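Side-chain contacts in nitrophorin Cim l NP (Cimex lectularius, PDB 2IMQ), which carries nitric oxide on a heme group and releases it into the victim during feeding, which widens the blood vessels: residues 22-25 / 26-29; 93-97 / 98-102; 122-126 / 127-131; 176-179 / 180-184. All coordinates share one frame; numbering follows the deposited sequence.

In the fold
The chain folds as a beta-sandwich of the DNase I-like family and holds one heme, with C60 as the proximal ligand of the iron. Interaction 1 is nearest this site: P22 lines the heme pocket, the L28 side chain is about 5 Å from the heme and that of L25 about 8 Å from the side chain of C60. Interactions 2 and 3 adjoin, with centres about 9 Å apart; H94 ND1 meets Y125 OH at 2.7 Å, and T123 N meets L100 O at 2.8 Å, both probable hydrogen bonds. Interaction 4 caps a surface helix on the opposite side of the chain's centre from both, its centre about 47 Å from that of interaction 2.

Interaction 1 of 4, residues 22-25 / 26-29; sequences PTNL and EELL
N24, just ahead of the short, weakly bonded helix 26-29, meets E27 near its start. The E27 side chain starts beside the asparagine, CB lying 4.0 Å from N24 ND2. With CG anti to the backbone N (chi1 -176°), the extended chain brings the carboxylate to the amide, the two planes 52° apart. OE2 then takes a weak hydrogen bond from N24 ND2 at 3.5 Å, while the other oxygen, OE1, is held by N265. A water accepts from both N24 ND2 (2.8 Å) and E27 N (2.9 Å), so the amide reaches the helix start by the water bridge and, more weakly, by the E27 carboxylate.

The turn itself is closed by L29 N donating to L25 O at 3.1 Å, and L29 CG packs against the same oxygen at 3.3 Å. L25 and L28 run side by side in the same direction, their CD2 methyls 4.2 Å apart. These leucines face the interior: L25 rests on F64 and L67 of helix 57-70, whereas L28 and L29 pack on V12 of strand 6-17.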
loop_
_atom_site.group_PDB
_atom_site.type_symbol
_atom_site.label_atom_id
_atom_site.label_comp_id
_atom_site.label_asym_id
_atom_site.label_seq_id
_atom_site.Cartn_x
_atom_site.Cartn_y
_atom_site.Cartn_z
ATOM N N PRO A 22 -12.971 6.810 6.212
ATOM C CA PRO A 22 -13.167 7.599 7.409
ATOM C C PRO A 22 -13.179 9.073 7.054
ATOM O O PRO A 22 -12.791 9.462 5.953
ATOM C CB PRO A 22 -11.972 7.219 8.294
ATOM C CG PRO A 22 -10.969 6.752 7.390
ATOM C CD PRO A 22 -11.635 6.182 6.182
ATOM N N THR A 23 -13.672 9.885 7.969
ATOM C CA THR A 23 -13.764 11.313 7.741
ATOM C C THR A 23 -12.563 12.023 8.372
ATOM O O THR A 23 -12.240 13.124 7.946
ATOM C CB THR A 23 -15.135 11.816 8.278
ATOM O OG1 THR A 23 -15.443 13.112 7.749
ATOM C CG2 THR A 23 -15.161 11.940 9.766
ATOM N N ASN A 24 -11.890 11.381 9.343
ATOM C CA ASN A 24 -10.673 11.906 9.952
ATOM C C ASN A 24 -9.424 11.370 9.206
ATOM O O ASN A 24 -9.016 10.245 9.393
ATOM C CB ASN A 24 -10.675 11.735 11.499
ATOM C CG ASN A 24 -9.994 10.485 12.021
ATOM O OD1 ASN A 24 -10.603 9.433 12.103
ATOM N ND2 ASN A 24 -8.694 10.613 12.368
ATOM N N LEU A 25 -8.879 12.191 8.321
ATOM C CA LEU A 25 -7.948 11.713 7.287
ATOM C C LEU A 25 -6.539 12.172 7.513
ATOM O O LEU A 25 -5.602 11.602 6.972
ATOM C CB LEU A 25 -8.437 12.162 5.924
ATOM C CG LEU A 25 -9.777 11.636 5.410
ATOM C CD1 LEU A 25 -10.098 12.305 4.101
ATOM C CD2 LEU A 25 -9.788 10.115 5.262
ATOM N N GLU A 26 -6.336 13.219 8.294
ATOM C CA GLU A 26 -5.004 13.685 8.567
ATOM C C GLU A 26 -4.142 12.624 9.206
ATOM O O GLU A 26 -3.004 12.446 8.823
ATOM C CB GLU A 26 -5.004 14.948 9.459
ATOM C CG GLU A 26 -5.424 16.203 8.738
ATOM C CD GLU A 26 -4.956 17.478 9.418
ATOM O OE1 GLU A 26 -4.643 17.395 10.611
ATOM O OE2 GLU A 26 -4.870 18.546 8.749
ATOM N N GLU A 27 -4.679 11.926 10.183
ATOM C CA GLU A 27 -3.953 10.876 10.820
ATOM C C GLU A 27 -3.622 9.729 9.829
ATOM O O GLU A 27 -2.491 9.232 9.811
ATOM C CB GLU A 27 -4.756 10.325 11.974
ATOM C CG GLU A 27 -4.048 9.277 12.791
ATOM C CD GLU A 27 -4.877 8.780 13.964
ATOM O OE1 GLU A 27 -4.357 7.960 14.723
ATOM O OE2 GLU A 27 -6.048 9.186 14.128
ATOM N N LEU A 28 -4.608 9.350 9.027
ATOM C CA LEU A 28 -4.466 8.281 8.048
ATOM C C LEU A 28 -3.309 8.549 7.100
ATOM O O LEU A 28 -2.598 7.636 6.693
ATOM C CB LEU A 28 -5.783 8.143 7.274
ATOM C CG LEU A 28 -5.824 6.951 6.350
ATOM C CD1 LEU A 28 -5.926 5.650 7.085
ATOM C CD2 LEU A 28 -6.932 7.049 5.349
ATOM N N LEU A 29 -3.102 9.823 6.747
ATOM C CA LEU A 29 -2.102 10.203 5.767
ATOM C C LEU A 29 -0.807 10.684 6.394
ATOM O O LEU A 29 0.142 11.021 5.702
ATOM C CB LEU A 29 -2.653 11.275 4.833
ATOM C CG LEU A 29 -3.975 10.951 4.196
ATOM C CD1 LEU A 29 -4.441 12.152 3.420
ATOM C CD2 LEU A 29 -3.897 9.792 3.356
HETATM O O HOH W 1 -7.109 12.771 11.502
#

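Interaction 2 of 4, residues 93-97 / 98-102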
loop_
_atom_site.group_PDB
_atom_site.type_symbol
_atom_site.label_atom_id
_atom_site.label_comp_id
_atom_site.label_asym_id
_atom_site.label_seq_id
_atom_site.Cartn_x
_atom_site.Cartn_y
_atom_site.Cartn_z
ATOM N N LYS A 93 3.578 22.318 -6.599
ATOM C CA LYS A 93 4.837 23.020 -6.895
ATOM C C LYS A 93 5.910 22.160 -7.599
ATOM O O LYS A 93 6.826 22.683 -8.188
ATOM C CB LYS A 93 5.393 23.666 -5.632
ATOM C CG LYS A 93 5.910 22.692 -4.630
ATOM C CD LYS A 93 6.749 23.367 -3.584
ATOM C CE LYS A 93 6.978 22.448 -2.413
ATOM N NZ LYS A 93 7.416 23.191 -1.212
ATOM N N HIS A 94 5.787 20.832 -7.580
ATOM C CA HIS A 94 6.797 19.980 -8.201
ATOM C C HIS A 94 6.484 19.642 -9.660
ATOM O O HIS A 94 7.308 19.044 -10.358
ATOM C CB HIS A 94 6.898 18.690 -7.396
ATOM C CG HIS A 94 7.329 18.898 -5.985
ATOM N ND1 HIS A 94 8.392 19.701 -5.629
ATOM C CD2 HIS A 94 6.872 18.355 -4.836
ATOM C CE1 HIS A 94 8.567 19.649 -4.324
ATOM N NE2 HIS A 94 7.665 18.821 -3.822
ATOM N N LEU A 95 5.286 19.963 -10.108
ATOM C CA LEU A 95 4.776 19.447 -11.364
ATOM C C LEU A 95 5.193 20.312 -12.561
ATOM O O LEU A 95 5.020 21.529 -12.544
ATOM C CB LEU A 95 3.268 19.328 -11.337
ATOM C CG LEU A 95 2.723 18.465 -10.182
ATOM C CD1 LEU A 95 1.241 18.341 -10.362
ATOM C CD2 LEU A 95 3.368 17.055 -10.060
ATOM N N ASP A 96 5.791 19.658 -13.555
ATOM C CA ASP A 96 6.040 20.276 -14.883
ATOM C C ASP A 96 5.256 19.432 -15.884
ATOM O O ASP A 96 5.612 18.272 -16.178
ATOM C CB ASP A 96 7.529 20.325 -15.208
ATOM C CG ASP A 96 7.817 20.954 -16.601
ATOM O OD1 ASP A 96 6.861 21.300 -17.318
ATOM O OD2 ASP A 96 8.983 21.108 -17.057
ATOM N N GLN A 97 4.148 19.965 -16.373
ATOM C CA GLN A 97 3.280 19.202 -17.262
ATOM C C GLN A 97 3.966 18.653 -18.504
ATOM O O GLN A 97 3.508 17.662 -19.082
ATOM C CB GLN A 97 2.089 20.035 -17.686
ATOM C CG GLN A 97 1.166 19.339 -18.694
ATOM C CD GLN A 97 -0.195 19.999 -18.845
ATOM O OE1 GLN A 97 -0.300 21.240 -18.937
ATOM N NE2 GLN A 97 -1.250 19.172 -18.922
ATOM N N ASN A 98 5.023 19.324 -18.945
ATOM C CA ASN A 98 5.726 18.896 -20.158
ATOM C C ASN A 98 6.500 17.606 -19.998
ATOM O O ASN A 98 6.763 16.913 -20.987
ATOM C CB ASN A 98 6.676 20.012 -20.649
ATOM C CG ASN A 98 5.929 21.194 -21.268
ATOM O OD1 ASN A 98 4.883 21.024 -21.895
ATOM N ND2 ASN A 98 6.460 22.397 -21.064
ATOM N N THR A 99 6.872 17.284 -18.760
ATOM C CA THR A 99 7.737 16.138 -18.495
ATOM C C THR A 99 7.074 15.139 -17.550
ATOM O O THR A 99 7.641 14.096 -17.305
ATOM C CB THR A 99 9.035 16.558 -17.794
ATOM O OG1 THR A 99 8.728 17.219 -16.548
ATOM C CG2 THR A 99 9.868 17.549 -18.626
ATOM N N LEU A 100 5.902 15.455 -17.041
ATOM C CA LEU A 100 5.305 14.583 -15.996
ATOM C C LEU A 100 5.034 13.169 -16.493
ATOM O O LEU A 100 5.213 12.190 -15.775
ATOM C CB LEU A 100 4.006 15.211 -15.542
ATOM C CG LEU A 100 3.293 14.544 -14.364
ATOM C CD1 LEU A 100 4.106 14.624 -13.166
ATOM C CD2 LEU A 100 1.986 15.222 -14.129
ATOM N N LYS A 101 4.585 13.020 -17.719
ATOM C CA LYS A 101 4.318 11.707 -18.302
ATOM C C LYS A 101 3.509 10.824 -17.320
ATOM O O LYS A 101 3.867 9.662 -17.005
ATOM C CB LYS A 101 5.641 11.056 -18.741
ATOM C CG LYS A 101 6.357 11.825 -19.866
ATOM C CD LYS A 101 5.475 12.032 -21.060
ATOM C CE LYS A 101 6.129 12.982 -22.083
ATOM N NZ LYS A 101 5.081 13.878 -22.678
ATOM N N ASN A 102 2.394 11.368 -16.883
ATOM C CA ASN A 102 1.502 10.666 -15.917
ATOM C C ASN A 102 0.795 9.494 -16.603
ATOM O O ASN A 102 0.017 9.695 -17.578
ATOM C CB ASN A 102 0.510 11.703 -15.397
ATOM C CG ASN A 102 -0.368 11.191 -14.272
ATOM O OD1 ASN A 102 -0.076 10.191 -13.627
ATOM N ND2 ASN A 102 -1.464 11.885 -14.034
HETATM O O HOH W 2 7.133 17.037 -13.939
HETATM O O HOH W 3 3.814 14.925 -19.746
#
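The carboxylate of D96 and the amide of N98 stand with their planes 65° apart, and it is a backbone N-H that bridges the two residues: N98 N approaches D96 OD1 from above the carboxylate plane, 53° out of it, at 3.2 Å. Further back, the H94 ring carries K93 CG over the centre of one face, and its NE2 is engaged by D38. The D96-N98 bond makes an Asx turn, and it coincides with a beta turn over 96-99, in which T99 N donates to D96 O at 3.0 Å. One aspartate thus holds two successive N-H groups, one with its side chain and one with its carbonyl; a weak bond from L100 N to D96 O adds a third. The carboxylate is placed by a first torsion that sets D96 CG anti to the backbone N (chi1 179°), turning it forward over the chain that follows.

On the side facing the protein, L95 and L100 close an apolar contact, CD2 to CD1 at 4.0 Å, which continues onto L76 of strand 73-80 and I124 of strand 116-124. The polar side of this surface loop is stitched by solvent. One water accepts from D96 N at 3.0 Å and from T99 OG1; a second donates to Q97 O at 2.8 Å and accepts from K101 N at 2.9 Å.

Interaction 3 of 4, residues 122-126 / 127-131; sequences FTIYN and KRFSF
F122 CG sits between its backbone N and carbonyl carbon (chi1 67°), which brings the ring over to F129, whose CG lies beside its own backbone N (chi1 -72°). The two belong to a beta hairpin whose strands, 116-124 and 127-135, are joined by a type I' turn from I124 to K127. Their rings are nearly parallel but slid well apart, centroids 5.2 Å from each other, so little stacking results; instead F129 CB makes a CH-pi contact over the F122 face, 3.9 Å from its centroid. I124 CG1 reaches F129 CE1 at 3.7 Å, and F122 CE2 meets the edge of the F131 ring. This aromatic face looks into the sandwich, toward L7 and V9 of strand 6-17 and V39 of strand 39-46.

F122 with F129 and I124 with K127 are hydrogen-bonded pairs. Between them, on the other face of the sheet, T123 and R128 form a non-hydrogen-bonded pair joined through their side chains. The arginine bends at chi2, with F122 N over one guanidinium face, toward its rim, while NH2 binds K101 O. NH1 donates to T123 OG1 at 2.9 Å, with an N-H...O angle of 157° and that oxygen close to the guanidinium plane.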
loop_
_atom_site.group_PDB
_atom_site.type_symbol
_atom_site.label_atom_id
_atom_site.label_comp_id
_atom_site.label_asym_id
_atom_site.label_seq_id
_atom_site.Cartn_x
_atom_site.Cartn_y
_atom_site.Cartn_z
ATOM N N PHE A 122 4.787 8.587 -12.731
ATOM C CA PHE A 122 4.952 10.034 -13.108
ATOM C C PHE A 122 6.353 10.474 -12.839
ATOM O O PHE A 122 7.106 9.867 -12.064
ATOM C CB PHE A 122 3.956 10.907 -12.316
ATOM C CG PHE A 122 4.236 10.957 -10.832
ATOM C CD1 PHE A 122 5.014 11.960 -10.318
ATOM C CD2 PHE A 122 3.692 9.997 -9.944
ATOM C CE1 PHE A 122 5.307 12.023 -8.999
ATOM C CE2 PHE A 122 3.991 10.054 -8.589
ATOM C CZ PHE A 122 4.794 11.055 -8.116
ATOM N N THR A 123 6.740 11.559 -13.515
ATOM C CA THR A 123 8.086 12.025 -13.400
ATOM C C THR A 123 8.105 13.438 -12.870
ATOM O O THR A 123 7.370 14.296 -13.347
ATOM C CB THR A 123 8.711 12.011 -14.816
ATOM O OG1 THR A 123 8.900 10.650 -15.241
ATOM C CG2 THR A 123 10.075 12.642 -14.809
ATOM N N ILE A 124 8.959 13.677 -11.882
ATOM C CA ILE A 124 9.242 15.018 -11.386
ATOM C C ILE A 124 10.736 15.161 -11.248
ATOM O O ILE A 124 11.426 14.247 -10.812
ATOM C CB ILE A 124 8.479 15.401 -10.055
ATOM C CG1 ILE A 124 8.695 14.379 -8.946
ATOM C CG2 ILE A 124 7.021 15.522 -10.355
ATOM C CD1 ILE A 124 8.111 14.824 -7.597
ATOM N N TYR A 125 11.248 16.321 -11.673
ATOM C CA TYR A 125 12.668 16.591 -11.619
ATOM C C TYR A 125 13.471 15.517 -12.341
ATOM O O TYR A 125 14.549 15.097 -11.893
ATOM C CB TYR A 125 13.110 16.789 -10.181
ATOM C CG TYR A 125 12.297 17.830 -9.442
ATOM C CD1 TYR A 125 11.425 17.480 -8.414
ATOM C CD2 TYR A 125 12.428 19.193 -9.741
ATOM C CE1 TYR A 125 10.700 18.419 -7.740
ATOM C CE2 TYR A 125 11.694 20.153 -9.061
ATOM C CZ TYR A 125 10.842 19.778 -8.059
ATOM O OH TYR A 125 10.137 20.740 -7.370
ATOM N N ASN A 126 12.903 15.046 -13.433
ATOM C CA ASN A 126 13.496 14.038 -14.246
ATOM C C ASN A 126 13.755 12.683 -13.562
ATOM O O ASN A 126 14.557 11.909 -14.027
ATOM C CB ASN A 126 14.792 14.579 -14.844
ATOM C CG ASN A 126 15.186 13.850 -16.074
ATOM O OD1 ASN A 126 14.330 13.496 -16.889
ATOM N ND2 ASN A 126 16.489 13.568 -16.213
ATOM N N LYS A 127 13.031 12.411 -12.481
ATOM C CA LYS A 127 13.044 11.117 -11.792
ATOM C C LYS A 127 11.667 10.503 -11.863
ATOM O O LYS A 127 10.677 11.189 -11.608
ATOM C CB LYS A 127 13.432 11.311 -10.339
ATOM C CG LYS A 127 14.780 11.920 -10.093
ATOM C CD LYS A 127 15.887 11.063 -10.613
ATOM C CE LYS A 127 17.214 11.820 -10.671
ATOM N NZ LYS A 127 17.556 12.100 -12.082
ATOM N N ARG A 128 11.625 9.204 -12.176
ATOM C CA ARG A 128 10.367 8.506 -12.380
ATOM C C ARG A 128 9.941 7.739 -11.147
ATOM O O ARG A 128 10.692 6.955 -10.629
ATOM C CB ARG A 128 10.379 7.556 -13.570
ATOM C CG ARG A 128 8.997 7.077 -13.956
ATOM C CD ARG A 128 8.705 7.239 -15.338
ATOM N NE ARG A 128 7.387 6.861 -15.771
ATOM C CZ ARG A 128 6.431 7.689 -16.102
ATOM N NH1 ARG A 128 6.573 9.002 -15.919
ATOM N NH2 ARG A 128 5.292 7.208 -16.590
ATOM N N PHE A 129 8.744 8.065 -10.682
ATOM C CA PHE A 129 8.067 7.375 -9.551
ATOM C C PHE A 129 7.040 6.401 -10.082
ATOM O O PHE A 129 6.320 6.717 -11.021
ATOM C CB PHE A 129 7.323 8.383 -8.657
ATOM C CG PHE A 129 8.201 9.240 -7.829
ATOM C CD1 PHE A 129 8.887 10.321 -8.391
ATOM C CD2 PHE A 129 8.341 9.010 -6.480
ATOM C CE1 PHE A 129 9.710 11.132 -7.622
ATOM C CE2 PHE A 129 9.147 9.808 -5.706
ATOM C CZ PHE A 129 9.833 10.895 -6.296
ATOM N N SER A 130 6.929 5.228 -9.445
ATOM C CA SER A 130 5.858 4.291 -9.728
ATOM C C SER A 130 5.314 3.818 -8.396
ATOM O O SER A 130 6.064 3.480 -7.525
ATOM C CB SER A 130 6.342 3.063 -10.548
ATOM O OG SER A 130 6.791 3.438 -11.854
ATOM N N PHE A 131 4.011 3.809 -8.352
ATOM C CA PHE A 131 3.218 3.263 -7.235
ATOM C C PHE A 131 2.314 2.144 -7.702
ATOM O O PHE A 131 1.526 2.328 -8.627
ATOM C CB PHE A 131 2.356 4.358 -6.593
ATOM C CG PHE A 131 3.165 5.409 -5.900
ATOM C CD1 PHE A 131 3.735 6.456 -6.621
ATOM C CD2 PHE A 131 3.481 5.285 -4.568
ATOM C CE1 PHE A 131 4.508 7.390 -5.976
ATOM C CE2 PHE A 131 4.246 6.220 -3.932
ATOM C CZ PHE A 131 4.783 7.265 -4.638
#

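Interaction 4 of 4, residues 176-179 / 180-184; sequences VETN and ATHAK
N179 grips H182 as the N-cap of helix 180-188. The tight part of the contact is polar: N179 OD1 accepts from H182 N at 2.9 Å along a nearly straight line (168°), with the donor tilted 32° from the plane of the amide carbonyl. The side chain can fold back to do this because CG lies between the backbone N and the carbonyl carbon (chi1 65°). The carbonyl of the same residue takes A183 N at 3.1 Å, almost as straight, and A183 CB lies 3.4 Å from N179 O.

Beside this the threonine contacts are looser. T178 CG2 touches A183 CB at 4.0 Å on the inner side, where A183 also meets T238 and L195 of helix 192-196. Toward the surface, T178 OG1 stands at the edge of the H182 imidazole, 3.7 Å from CD2, a plain contact at van der Waals range; the ring itself meets F198.

One asparagine therefore supplies two oxygens to the first turn, its side-chain OD1 serving H182 N, where the usual i-4 helical carbonyl is lacking. A neutral cap brings no full charge to the helix start, yet its carbonyl dipole should still interact favourably with the positive end of the helix dipole.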
loop_
_atom_site.group_PDB
_atom_site.type_symbol
_atom_site.label_atom_id
_atom_site.label_comp_id
_atom_site.label_asym_id
_atom_site.label_seq_id
_atom_site.Cartn_x
_atom_site.Cartn_y
_atom_site.Cartn_z
ATOM N N VAL A 176 1.112 -15.108 7.918
ATOM C CA VAL A 176 2.015 -15.764 8.828
ATOM C C VAL A 176 1.669 -17.234 8.851
ATOM O O VAL A 176 0.560 -17.609 9.244
ATOM C CB VAL A 176 1.877 -15.103 10.214
ATOM C CG1 VAL A 176 2.538 -15.916 11.316
ATOM C CG2 VAL A 176 2.481 -13.688 10.229
ATOM N N GLU A 177 2.623 -18.059 8.470
ATOM C CA GLU A 177 2.422 -19.477 8.315
ATOM C C GLU A 177 2.854 -20.215 9.595
ATOM O O GLU A 177 3.865 -20.886 9.639
ATOM C CB GLU A 177 3.199 -19.950 7.094
ATOM C CG GLU A 177 2.769 -21.331 6.641
ATOM C CD GLU A 177 3.317 -21.769 5.323
ATOM O OE1 GLU A 177 3.599 -20.906 4.465
ATOM O OE2 GLU A 177 3.416 -23.021 5.156
ATOM N N THR A 178 2.033 -20.103 10.616
ATOM C CA THR A 178 2.103 -20.926 11.807
ATOM C C THR A 178 0.721 -20.965 12.401
ATOM O O THR A 178 -0.224 -20.342 11.920
ATOM C CB THR A 178 3.144 -20.387 12.794
ATOM O OG1 THR A 178 3.371 -21.326 13.847
ATOM C CG2 THR A 178 2.769 -19.073 13.434
ATOM N N ASN A 179 0.558 -21.713 13.485
ATOM C CA ASN A 179 -0.740 -21.795 14.099
ATOM C C ASN A 179 -1.023 -20.573 14.959
ATOM O O ASN A 179 -0.124 -19.830 15.348
ATOM C CB ASN A 179 -0.874 -23.104 14.896
ATOM C CG ASN A 179 0.082 -23.130 16.050
ATOM O OD1 ASN A 179 -0.177 -22.488 17.069
ATOM N ND2 ASN A 179 1.150 -23.872 15.917
ATOM N N ALA A 180 -2.292 -20.379 15.243
ATOM C CA ALA A 180 -2.745 -19.201 15.951
ATOM C C ALA A 180 -2.221 -19.147 17.370
ATOM O O ALA A 180 -1.984 -18.086 17.918
ATOM C CB ALA A 180 -4.223 -19.067 15.943
ATOM N N THR A 181 -2.103 -20.286 18.015
ATOM C CA THR A 181 -1.653 -20.291 19.433
ATOM C C THR A 181 -0.231 -19.780 19.541
ATOM O O THR A 181 0.061 -18.880 20.347
ATOM C CB THR A 181 -1.627 -21.705 20.000
ATOM O OG1 THR A 181 -2.751 -22.440 19.525
ATOM C CG2 THR A 181 -1.728 -21.651 21.537
ATOM N N HIS A 182 0.649 -20.276 18.689
ATOM C CA HIS A 182 2.027 -19.854 18.702
ATOM C C HIS A 182 2.147 -18.393 18.309
ATOM O O HIS A 182 2.876 -17.634 18.914
ATOM C CB HIS A 182 2.837 -20.766 17.822
ATOM C CG HIS A 182 4.295 -20.512 17.865
ATOM N ND1 HIS A 182 5.026 -20.541 19.038
ATOM C CD2 HIS A 182 5.174 -20.249 16.882
ATOM C CE1 HIS A 182 6.298 -20.301 18.755
ATOM N NE2 HIS A 182 6.411 -20.097 17.450
ATOM N N ALA A 183 1.446 -18.002 17.251
ATOM C CA ALA A 183 1.487 -16.632 16.812
ATOM C C ALA A 183 1.028 -15.672 17.915
ATOM O O ALA A 183 1.695 -14.658 18.185
ATOM C CB ALA A 183 0.573 -16.461 15.580
ATOM N N LYS A 184 -0.076 -16.006 18.559
ATOM C CA LYS A 184 -0.572 -15.137 19.619
ATOM C C LYS A 184 0.394 -15.060 20.805
ATOM O O LYS A 184 0.604 -13.992 21.391
ATOM C CB LYS A 184 -1.954 -15.521 20.049
ATOM C CG LYS A 184 -2.548 -14.582 21.123
ATOM C CD LYS A 184 -2.697 -13.149 20.629
ATOM C CE LYS A 184 -3.689 -12.336 21.462
ATOM N NZ LYS A 184 -3.432 -12.514 22.879
#